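Local structure of calmodulin binding transcription activator 1 (Homo sapiens, 2CXK) at residues A[17-22]-A[64-69]; A[25-30]-A[38-43]; A[29-34]-A[78-83]; A[47-50]-A[56-59]. The protein activates transcription and may interact with calmodulin, the chain here being its TIG domain, an immunoglobulin-like beta domain. All coordinates share one frame; numbering follows the deposited sequence.

Contact 2 lies in the core; partly buried contact 4, its centre about 6 Å away, is tied to it by the backbone pairs of V25 with C59 and I27 with L57. Contact 3 shares G29 and P30 with contact 2; its centre is 8 Å away, and W31 also packs on L57 of contact 4. Contact 1 sits at the other end of the domain, its centre 23 Å from that of contact 3 and on the opposite side of the chain's centre. H64 NE2 joins it to contact 2 by a 2.7 Å hydrogen bond to D43 OD2. A sulfate, probably from the crystallisation liquor, lies about 4 Å from the R58 side chain of contact 4.

Contact 1: A[17-22]-A[64-69]; sequences SYPEGG and HDTGLV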
loop_
_atom_site.group_PDB
_atom_site.type_symbol
_atom_site.label_atom_id
_atom_site.label_comp_id
_atom_site.label_asym_id
_atom_site.label_seq_id
_atom_site.Cartn_x
_atom_site.Cartn_y
_atom_site.Cartn_z
ATOM N N SER A 17 3.818 11.986 -0.633
ATOM C CA SER A 17 3.249 12.583 0.573
ATOM C C SER A 17 3.429 14.093 0.524
ATOM O O SER A 17 4.255 14.603 -0.236
ATOM C CB SER A 17 3.956 12.045 1.818
ATOM O OG SER A 17 3.687 12.860 2.952
ATOM N N TYR A 18 2.644 14.810 1.320
ATOM C CA TYR A 18 2.797 16.253 1.394
ATOM C C TYR A 18 3.987 16.451 2.338
ATOM O O TYR A 18 4.401 15.512 3.025
ATOM C CB TYR A 18 1.515 16.906 1.923
ATOM C CG TYR A 18 0.387 16.885 0.905
ATOM C CD1 TYR A 18 0.571 17.424 -0.364
ATOM C CD2 TYR A 18 -0.850 16.308 1.203
ATOM C CE1 TYR A 18 -0.440 17.388 -1.318
ATOM C CE2 TYR A 18 -1.876 16.267 0.248
ATOM C CZ TYR A 18 -1.657 16.812 -1.011
ATOM O OH TYR A 18 -2.644 16.783 -1.975
ATOM N N PRO A 19 4.564 17.660 2.377
ATOM C CA PRO A 19 5.720 17.970 3.226
ATOM C C PRO A 19 5.627 17.630 4.709
ATOM O O PRO A 19 6.626 17.255 5.322
ATOM C CB PRO A 19 5.924 19.467 2.992
ATOM C CG PRO A 19 5.454 19.651 1.599
ATOM C CD PRO A 19 4.176 18.843 1.590
ATOM N N GLU A 20 4.441 17.762 5.291
ATOM C CA GLU A 20 4.278 17.477 6.710
ATOM C C GLU A 20 4.420 15.993 7.046
ATOM O O GLU A 20 4.547 15.630 8.216
ATOM C CB GLU A 20 2.919 17.992 7.204
ATOM C CG GLU A 20 1.735 17.399 6.479
ATOM C CD GLU A 20 1.249 18.261 5.325
ATOM O OE1 GLU A 20 2.092 18.821 4.587
ATOM O OE2 GLU A 20 0.016 18.372 5.152
ATOM N N GLY A 21 4.414 15.143 6.019
ATOM C CA GLY A 21 4.539 13.710 6.241
ATOM C C GLY A 21 3.334 13.166 6.995
ATOM O O GLY A 21 2.239 13.701 6.875
ATOM N N GLY A 22 3.528 12.105 7.767
ATOM C CA GLY A 22 2.420 11.542 8.523
ATOM C C GLY A 22 1.418 10.779 7.671
ATOM O O GLY A 22 0.215 10.776 7.951
ATOM N N HIS A 64 9.289 16.083 5.350
ATOM C CA HIS A 64 10.462 16.316 4.506
ATOM C C HIS A 64 10.159 17.406 3.487
ATOM O O HIS A 64 8.999 17.612 3.136
ATOM C CB HIS A 64 10.850 15.015 3.787
ATOM C CG HIS A 64 12.204 15.052 3.146
ATOM N ND1 HIS A 64 12.468 15.765 1.995
ATOM C CD2 HIS A 64 13.378 14.479 3.509
ATOM C CE1 HIS A 64 13.743 15.631 1.678
ATOM N NE2 HIS A 64 14.319 14.856 2.582
ATOM N N ASP A 65 11.192 18.114 3.022
ATOM C CA ASP A 65 10.991 19.160 2.021
ATOM C C ASP A 65 10.476 18.522 0.754
ATOM O O ASP A 65 10.671 17.332 0.529
ATOM C CB ASP A 65 12.292 19.869 1.643
ATOM C CG ASP A 65 12.980 20.497 2.814
ATOM O OD1 ASP A 65 12.280 20.921 3.753
ATOM O OD2 ASP A 65 14.227 20.581 2.782
ATOM N N THR A 66 9.838 19.326 -0.085
ATOM C CA THR A 66 9.327 18.831 -1.348
ATOM C C THR A 66 10.527 18.358 -2.153
ATOM O O THR A 66 11.624 18.906 -2.028
ATOM C CB THR A 66 8.602 19.935 -2.125
ATOM O OG1 THR A 66 9.478 21.056 -2.274
ATOM C CG2 THR A 66 7.351 20.369 -1.380
ATOM N N GLY A 67 10.320 17.325 -2.960
ATOM C CA GLY A 67 11.396 16.786 -3.768
ATOM C C GLY A 67 11.369 15.272 -3.757
ATOM O O GLY A 67 10.591 14.663 -3.026
ATOM N N LEU A 68 12.221 14.662 -4.568
ATOM C CA LEU A 68 12.287 13.212 -4.638
ATOM C C LEU A 68 13.313 12.718 -3.632
ATOM O O LEU A 68 14.355 13.345 -3.439
ATOM C CB LEU A 68 12.685 12.772 -6.047
ATOM C CG LEU A 68 11.811 13.328 -7.175
ATOM C CD1 LEU A 68 12.389 12.925 -8.513
ATOM C CD2 LEU A 68 10.392 12.815 -7.029
ATOM N N VAL A 69 13.018 11.598 -2.981
ATOM C CA VAL A 69 13.943 11.043 -2.003
ATOM C C VAL A 69 14.016 9.536 -2.139
ATOM O O VAL A 69 13.180 8.919 -2.792
ATOM C CB VAL A 69 13.511 11.373 -0.553
ATOM C CG1 VAL A 69 13.429 12.875 -0.360
ATOM C CG2 VAL A 69 12.164 10.725 -0.246
#
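The pyrrolidine ring of P19 lies against T66, its CG meeting the T66 methyl CG2 at 3.6 Å while the two side chains cross obliquely. With chi1 at 54°, T66 turns its hydroxyl between the backbone N and the carbonyl carbon, which leaves the methyl beside the N and facing the proline. The neighbouring ring carbon, CB of P19, lies 3.6 Å from H64 O. One strong polar link fixes the pair: H64 N donates to P19 O over 2.9 Å, with an angle of 158° at the hydrogen and the donor in the carbonyl plane. P19 occupies the second position of a type I turn, Y18 to G21, in the loop joining strands 11-17 and 24-28 of this immunoglobulin-like TIG domain; the partner loop leads into strand 67-75. Y18 O takes two donors, G21 N, which closes the turn, and OG of S17 just before it. H64 contributes its backbone here and sends its ring away. ND1 donates to D65 O at 2.8 Å, practically in the ring plane, and NE2 is hydrogen-bonded to D43 OD2. The two bonds fix the imidazole's rotation, and V69 CG1 rests over one face, offset toward the rim.

Contact 2: A[25-30]-A[38-43]; sequences VLITGP and YSCLFD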
loop_
_atom_site.group_PDB
_atom_site.type_symbol
_atom_site.label_atom_id
_atom_site.label_comp_id
_atom_site.label_asym_id
_atom_site.label_seq_id
_atom_site.Cartn_x
_atom_site.Cartn_y
_atom_site.Cartn_z
ATOM N N VAL A 25 2.399 4.305 4.657
ATOM C CA VAL A 25 2.941 3.769 3.421
ATOM C C VAL A 25 3.100 2.264 3.604
ATOM O O VAL A 25 3.610 1.808 4.633
ATOM C CB VAL A 25 4.328 4.384 3.085
ATOM C CG1 VAL A 25 4.856 3.799 1.778
ATOM C CG2 VAL A 25 4.215 5.904 2.960
ATOM N N LEU A 26 2.610 1.489 2.641
ATOM C CA LEU A 26 2.767 0.040 2.696
ATOM C C LEU A 26 3.883 -0.263 1.709
ATOM O O LEU A 26 3.931 0.323 0.630
ATOM C CB LEU A 26 1.476 -0.675 2.271
ATOM C CG LEU A 26 0.300 -0.519 3.236
ATOM C CD1 LEU A 26 -0.872 -1.367 2.771
ATOM C CD2 LEU A 26 0.734 -0.950 4.643
ATOM N N ILE A 27 4.802 -1.145 2.096
ATOM C CA ILE A 27 5.918 -1.520 1.233
ATOM C C ILE A 27 5.999 -3.038 1.220
ATOM O O ILE A 27 6.109 -3.673 2.267
ATOM C CB ILE A 27 7.250 -0.949 1.755
ATOM C CG1 ILE A 27 7.143 0.573 1.841
ATOM C CG2 ILE A 27 8.398 -1.379 0.844
ATOM C CD1 ILE A 27 8.385 1.262 2.372
ATOM N N THR A 28 5.941 -3.613 0.029
ATOM C CA THR A 28 5.963 -5.052 -0.092
ATOM C C THR A 28 7.284 -5.562 -0.640
ATOM O O THR A 28 7.998 -4.865 -1.364
ATOM C CB THR A 28 4.794 -5.541 -0.973
ATOM O OG1 THR A 28 4.944 -5.034 -2.302
ATOM C CG2 THR A 28 3.476 -5.060 -0.395
ATOM N N GLY A 29 7.603 -6.790 -0.266
ATOM C CA GLY A 29 8.840 -7.399 -0.691
ATOM C C GLY A 29 9.010 -8.724 0.012
ATOM O O GLY A 29 8.042 -9.280 0.524
ATOM N N PRO A 30 10.240 -9.245 0.086
ATOM C CA PRO A 30 10.499 -10.533 0.737
ATOM C C PRO A 30 10.710 -10.504 2.251
ATOM O O PRO A 30 11.378 -11.382 2.791
ATOM C CB PRO A 30 11.739 -11.019 0.006
ATOM C CG PRO A 30 12.523 -9.741 -0.123
ATOM C CD PRO A 30 11.473 -8.701 -0.513
ATOM N N TYR A 38 12.281 -3.838 12.096
ATOM C CA TYR A 38 12.236 -3.287 10.748
ATOM C C TYR A 38 12.071 -1.777 10.829
ATOM O O TYR A 38 11.488 -1.259 11.774
ATOM C CB TYR A 38 11.044 -3.846 9.982
ATOM C CG TYR A 38 11.227 -5.246 9.465
ATOM C CD1 TYR A 38 12.025 -5.492 8.349
ATOM C CD2 TYR A 38 10.576 -6.322 10.069
ATOM C CE1 TYR A 38 12.168 -6.772 7.840
ATOM C CE2 TYR A 38 10.714 -7.611 9.567
ATOM C CZ TYR A 38 11.510 -7.824 8.453
ATOM O OH TYR A 38 11.636 -9.089 7.938
ATOM N N SER A 39 12.589 -1.076 9.833
ATOM C CA SER A 39 12.452 0.371 9.769
ATOM C C SER A 39 12.496 0.761 8.305
ATOM O O SER A 39 12.891 -0.037 7.449
ATOM C CB SER A 39 13.581 1.079 10.538
ATOM O OG SER A 39 14.849 0.842 9.951
ATOM N N CYS A 40 12.061 1.981 8.012
ATOM C CA CYS A 40 12.087 2.485 6.650
ATOM C C CYS A 40 12.826 3.803 6.694
ATOM O O CYS A 40 12.629 4.608 7.604
ATOM C CB CYS A 40 10.670 2.693 6.105
ATOM S SG CYS A 40 9.779 1.140 5.834
ATOM N N LEU A 41 13.687 4.016 5.713
ATOM C CA LEU A 41 14.463 5.243 5.663
ATOM C C LEU A 41 14.054 6.069 4.459
ATOM O O LEU A 41 14.119 5.593 3.325
ATOM C CB LEU A 41 15.958 4.923 5.565
ATOM C CG LEU A 41 16.530 3.867 6.518
ATOM C CD1 LEU A 41 18.038 3.787 6.335
ATOM C CD2 LEU A 41 16.201 4.217 7.948
ATOM N N PHE A 42 13.610 7.294 4.720
ATOM C CA PHE A 42 13.219 8.232 3.672
ATOM C C PHE A 42 14.331 9.277 3.670
ATOM O O PHE A 42 14.466 10.032 4.630
ATOM C CB PHE A 42 11.886 8.906 4.007
ATOM C CG PHE A 42 10.708 7.968 4.016
ATOM C CD1 PHE A 42 10.513 7.080 5.064
ATOM C CD2 PHE A 42 9.781 7.989 2.972
ATOM C CE1 PHE A 42 9.406 6.220 5.079
ATOM C CE2 PHE A 42 8.673 7.134 2.977
ATOM C CZ PHE A 42 8.491 6.249 4.039
ATOM N N ASP A 43 15.124 9.317 2.602
ATOM C CA ASP A 43 16.245 10.249 2.516
ATOM C C ASP A 43 17.064 10.114 3.799
ATOM O O ASP A 43 17.439 11.104 4.426
ATOM C CB ASP A 43 15.747 11.696 2.355
ATOM C CG ASP A 43 16.879 12.668 2.003
ATOM O OD1 ASP A 43 17.844 12.229 1.346
ATOM O OD2 ASP A 43 16.802 13.865 2.364
#
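Strands 25-28 and 38-42 face each other at layer distance, their closest CA atoms, those of I27 and C40, being 9.1 Å apart. That gap is too wide for main-chain bonding, and each strand finds its backbone partners elsewhere: V25 and I27 pair with C59 and L57, while strand 38-42 bonds to strand 45-53, C40 with V47 and Y38 with A49. The contact is therefore made by side chains alone. I27 and C40 both point toward the opposite strand, and the isoleucine reaches across with its end methyl. Its CG1 lies anti to the carbonyl carbon (chi1 -58°) and CD1 continues the chain fully extended, reaching C40 SG at 3.7 Å. This is hydrophobic filling between the layers of the immunoglobulin-like beta sandwich, the fold of TIG domains in the E-set clan, and all four touching residues are buried. The thiol of C40 is also near C59, but the two SG atoms are 3.7 Å apart, far too long for a disulfide. Further along, V25 CG2 approaches F42 CZ at a looser 4.4 Å, coming in obliquely to the ring. F42 leaves its strand at an angle, yet its phenyl end swings inward toward the valine. The same ring meets F86 edge-to-face, and L71 touches both F42 and I27.

Contact 3: A[29-34]-A[78-83]; sequences GPWQEA and QIISNS
W31 gives the largest surface to this contact, and the benzo part of its indole does the touching. The rim atom CH2 is 3.7 Å from CB of S81, with CZ3 slightly further off, and the serine carbon sits at the ring edge, close to the indole plane. Around the same rim CE3 meets I80 CD1 at 4.0 Å; this methyl comes in at a slant. I80 has CG1 tucked between its backbone N and carbonyl carbon (chi1 58°), and from there the extended chain carries CD1 up to the tryptophan. One indole face is lined by the tryptophan's own loop, with G29 CA 3.5 Å above the ring plane and P30 CD a little higher. The pyrrole side is fixed separately, NE1 donating to I27 O. The contact joins the loop after strand 24-28 to residues 80-81 of the TIG sandwich, and Y38 and V73 also border the indole. S81 directs OG elsewhere: the hydroxyl donates to N82 O at 2.8 Å and receives V73 N. The meeting of W31 with I80 and S81 is thus van der Waals contact between carbon atoms, while W31 NE1 and S81 OG take their hydrogen bonds from backbone atoms.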
loop_
_atom_site.group_PDB
_atom_site.type_symbol
_atom_site.label_atom_id
_atom_site.label_comp_id
_atom_site.label_asym_id
_atom_site.label_seq_id
_atom_site.Cartn_x
_atom_site.Cartn_y
_atom_site.Cartn_z
ATOM N N GLY A 29 7.603 -6.790 -0.266
ATOM C CA GLY A 29 8.840 -7.399 -0.691
ATOM C C GLY A 29 9.010 -8.724 0.012
ATOM O O GLY A 29 8.042 -9.280 0.524
ATOM N N PRO A 30 10.240 -9.245 0.086
ATOM C CA PRO A 30 10.499 -10.533 0.737
ATOM C C PRO A 30 10.710 -10.504 2.251
ATOM O O PRO A 30 11.378 -11.382 2.791
ATOM C CB PRO A 30 11.739 -11.019 0.006
ATOM C CG PRO A 30 12.523 -9.741 -0.123
ATOM C CD PRO A 30 11.473 -8.701 -0.513
ATOM N N TRP A 31 10.148 -9.516 2.943
ATOM C CA TRP A 31 10.336 -9.436 4.394
ATOM C C TRP A 31 9.620 -10.583 5.100
ATOM O O TRP A 31 8.421 -10.773 4.925
ATOM C CB TRP A 31 9.817 -8.101 4.946
ATOM C CG TRP A 31 9.568 -7.039 3.907
ATOM C CD1 TRP A 31 8.365 -6.454 3.615
ATOM C CD2 TRP A 31 10.530 -6.434 3.033
ATOM N NE1 TRP A 31 8.519 -5.527 2.618
ATOM C CE2 TRP A 31 9.834 -5.492 2.239
ATOM C CE3 TRP A 31 11.908 -6.596 2.838
ATOM C CZ2 TRP A 31 10.470 -4.714 1.268
ATOM C CZ3 TRP A 31 12.543 -5.820 1.868
ATOM C CH2 TRP A 31 11.822 -4.891 1.097
ATOM N N GLN A 32 10.355 -11.330 5.921
ATOM C CA GLN A 32 9.779 -12.468 6.633
ATOM C C GLN A 32 10.075 -12.477 8.131
ATOM O O GLN A 32 9.278 -12.991 8.920
ATOM C CB GLN A 32 10.289 -13.775 6.017
ATOM C CG GLN A 32 9.935 -13.973 4.549
ATOM C CD GLN A 32 8.441 -14.152 4.322
ATOM O OE1 GLN A 32 7.796 -14.974 4.978
ATOM N NE2 GLN A 32 7.885 -13.388 3.382
ATOM N N GLU A 33 11.220 -11.915 8.514
ATOM C CA GLU A 33 11.642 -11.875 9.918
ATOM C C GLU A 33 10.488 -11.641 10.884
ATOM O O GLU A 33 9.532 -10.932 10.575
ATOM C CB GLU A 33 12.711 -10.791 10.129
ATOM C CG GLU A 33 14.006 -11.010 9.341
ATOM C CD GLU A 33 14.677 -12.341 9.653
ATOM O OE1 GLU A 33 15.029 -12.569 10.831
ATOM O OE2 GLU A 33 14.852 -13.157 8.718
ATOM N N ALA A 34 10.576 -12.248 12.060
ATOM C CA ALA A 34 9.530 -12.089 13.054
ATOM C C ALA A 34 9.874 -10.943 13.991
ATOM O O ALA A 34 8.993 -10.223 14.451
ATOM C CB ALA A 34 9.349 -13.385 13.846
ATOM N N GLN A 78 20.135 -2.015 9.325
ATOM C CA GLN A 78 20.957 -2.412 8.190
ATOM C C GLN A 78 20.065 -2.407 6.945
ATOM O O GLN A 78 19.030 -3.071 6.921
ATOM C CB GLN A 78 21.517 -3.818 8.402
ATOM C CG GLN A 78 22.343 -4.339 7.226
ATOM C CD GLN A 78 22.632 -5.835 7.313
ATOM O OE1 GLN A 78 23.222 -6.417 6.398
ATOM N NE2 GLN A 78 22.219 -6.461 8.414
ATOM N N ILE A 79 20.453 -1.660 5.916
ATOM C CA ILE A 79 19.657 -1.617 4.687
ATOM C C ILE A 79 19.571 -3.017 4.082
ATOM O O ILE A 79 20.597 -3.664 3.850
ATOM C CB ILE A 79 20.287 -0.688 3.637
ATOM C CG1 ILE A 79 20.379 0.733 4.185
ATOM C CG2 ILE A 79 19.456 -0.724 2.348
ATOM C CD1 ILE A 79 19.062 1.285 4.648
ATOM N N ILE A 80 18.352 -3.483 3.819
ATOM C CA ILE A 80 18.153 -4.813 3.248
ATOM C C ILE A 80 17.355 -4.815 1.946
ATOM O O ILE A 80 16.860 -5.865 1.522
ATOM C CB ILE A 80 17.417 -5.749 4.223
ATOM C CG1 ILE A 80 16.061 -5.147 4.596
ATOM C CG2 ILE A 80 18.269 -5.992 5.455
ATOM C CD1 ILE A 80 15.124 -6.132 5.255
ATOM N N SER A 81 17.221 -3.656 1.313
ATOM C CA SER A 81 16.470 -3.578 0.066
ATOM C C SER A 81 17.108 -2.574 -0.871
ATOM O O SER A 81 18.060 -1.896 -0.508
ATOM C CB SER A 81 15.026 -3.139 0.337
ATOM O OG SER A 81 14.968 -1.741 0.588
ATOM N N ASN A 82 16.580 -2.494 -2.091
ATOM C CA ASN A 82 17.048 -1.526 -3.068
ATOM C C ASN A 82 16.378 -0.210 -2.654
ATOM O O ASN A 82 15.563 -0.198 -1.730
ATOM C CB ASN A 82 16.572 -1.928 -4.470
ATOM C CG ASN A 82 15.051 -2.078 -4.550
ATOM O OD1 ASN A 82 14.445 -2.793 -3.756
ATOM N ND2 ASN A 82 14.437 -1.412 -5.520
ATOM N N SER A 83 16.725 0.888 -3.317
ATOM C CA SER A 83 16.109 2.182 -3.017
ATOM C C SER A 83 15.063 2.438 -4.095
ATOM O O SER A 83 15.305 2.141 -5.263
ATOM C CB SER A 83 17.134 3.317 -3.082
ATOM O OG SER A 83 18.180 3.135 -2.145
#

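Contact 4: A[47-50]-A[56-59]; sequences VPAS and VLRC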
loop_
_atom_site.group_PDB
_atom_site.type_symbol
_atom_site.label_atom_id
_atom_site.label_comp_id
_atom_site.label_asym_id
_atom_site.label_seq_id
_atom_site.Cartn_x
_atom_site.Cartn_y
_atom_site.Cartn_z
ATOM N N VAL A 47 12.144 5.803 10.306
ATOM C CA VAL A 47 10.873 5.684 11.006
ATOM C C VAL A 47 10.676 4.185 11.218
ATOM O O VAL A 47 11.118 3.372 10.406
ATOM C CB VAL A 47 9.671 6.253 10.203
ATOM C CG1 VAL A 47 9.806 7.765 10.069
ATOM C CG2 VAL A 47 9.575 5.585 8.832
ATOM N N PRO A 48 10.039 3.794 12.328
ATOM C CA PRO A 48 9.832 2.364 12.564
ATOM C C PRO A 48 8.847 1.781 11.561
ATOM O O PRO A 48 8.047 2.510 10.975
ATOM C CB PRO A 48 9.305 2.322 13.996
ATOM C CG PRO A 48 8.603 3.629 14.138
ATOM C CD PRO A 48 9.521 4.599 13.449
ATOM N N ALA A 49 8.931 0.475 11.345
ATOM C CA ALA A 49 8.027 -0.203 10.426
ATOM C C ALA A 49 7.488 -1.442 11.130
ATOM O O ALA A 49 8.159 -2.013 11.995
ATOM C CB ALA A 49 8.765 -0.598 9.135
ATOM N N SER A 50 6.274 -1.842 10.770
ATOM C CA SER A 50 5.648 -3.024 11.356
ATOM C C SER A 50 5.354 -4.060 10.280
ATOM O O SER A 50 4.865 -3.721 9.201
ATOM C CB SER A 50 4.328 -2.656 12.040
ATOM O OG SER A 50 4.528 -1.769 13.117
ATOM N N VAL A 56 4.800 -7.789 3.959
ATOM C CA VAL A 56 4.171 -6.472 4.002
ATOM C C VAL A 56 4.580 -5.628 5.195
ATOM O O VAL A 56 4.294 -5.979 6.335
ATOM C CB VAL A 56 2.641 -6.605 4.026
ATOM C CG1 VAL A 56 1.990 -5.223 4.096
ATOM C CG2 VAL A 56 2.181 -7.373 2.792
ATOM N N LEU A 57 5.248 -4.512 4.924
ATOM C CA LEU A 57 5.664 -3.597 5.981
ATOM C C LEU A 57 4.828 -2.321 5.934
ATOM O O LEU A 57 4.481 -1.838 4.855
ATOM C CB LEU A 57 7.136 -3.215 5.813
ATOM C CG LEU A 57 8.115 -4.301 6.243
ATOM C CD1 LEU A 57 9.541 -3.933 5.836
ATOM C CD2 LEU A 57 7.990 -4.465 7.739
ATOM N N ARG A 58 4.519 -1.784 7.110
ATOM C CA ARG A 58 3.758 -0.543 7.221
ATOM C C ARG A 58 4.547 0.469 8.040
ATOM O O ARG A 58 5.113 0.138 9.076
ATOM C CB ARG A 58 2.418 -0.771 7.923
ATOM C CG ARG A 58 1.630 0.532 8.184
ATOM C CD ARG A 58 0.561 0.362 9.268
ATOM N NE ARG A 58 1.142 0.072 10.579
ATOM C CZ ARG A 58 0.471 -0.436 11.609
ATOM N NH1 ARG A 58 -0.821 -0.723 11.497
ATOM N NH2 ARG A 58 1.094 -0.659 12.760
ATOM N N CYS A 59 4.572 1.710 7.580
ATOM C CA CYS A 59 5.250 2.765 8.324
ATOM C C CYS A 59 4.496 4.052 8.033
ATOM O O CYS A 59 3.652 4.087 7.146
ATOM C CB CYS A 59 6.715 2.895 7.889
ATOM S SG CYS A 59 6.990 3.589 6.229
HETATM O O HOH W 1 3.443 0.691 11.389
#
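R58 O is held from two directions by conventional donors: S50 N at 2.9 Å, with 161° at the hydrogen, and water 1, which also donates at 2.9 Å. A CA-H...O contact from A49 adds to the grip. The reciprocal bond, R58 N to S50 O at 2.9 Å, makes S50 and R58 an antiparallel hydrogen-bonded pair in the hairpin of strands 45-53 and 56-60. Their side chains share one face of the sheet. R58 starts with CG anti to its backbone N (chi1 175°) and bends at chi3, so that the guanidinium folds back beside S50, NH2 standing 3.6 Å from OG. Water 1 bridges this corner: it lies in the guanidinium plane near NE, though the modelled separation is doubtfully short, and a longer bond of 3.2 Å links it to S50 OG. Apolar side chains meet on the other face: L57 CD2 lies against the S50 carbonyl and near A49 CB, while C59 CB packs against V47 CG2 at 4.0 Å. P48 O approaches that same C59 carbon at 3.4 Å. R58 also packs on D11 of the second subunit, and V56 on that subunit's T28. Strand 56-60 runs between this hairpin partner and strand 24-28, and strand 38-42 flanks strand 45-53 and receives C59 on C40 and F42.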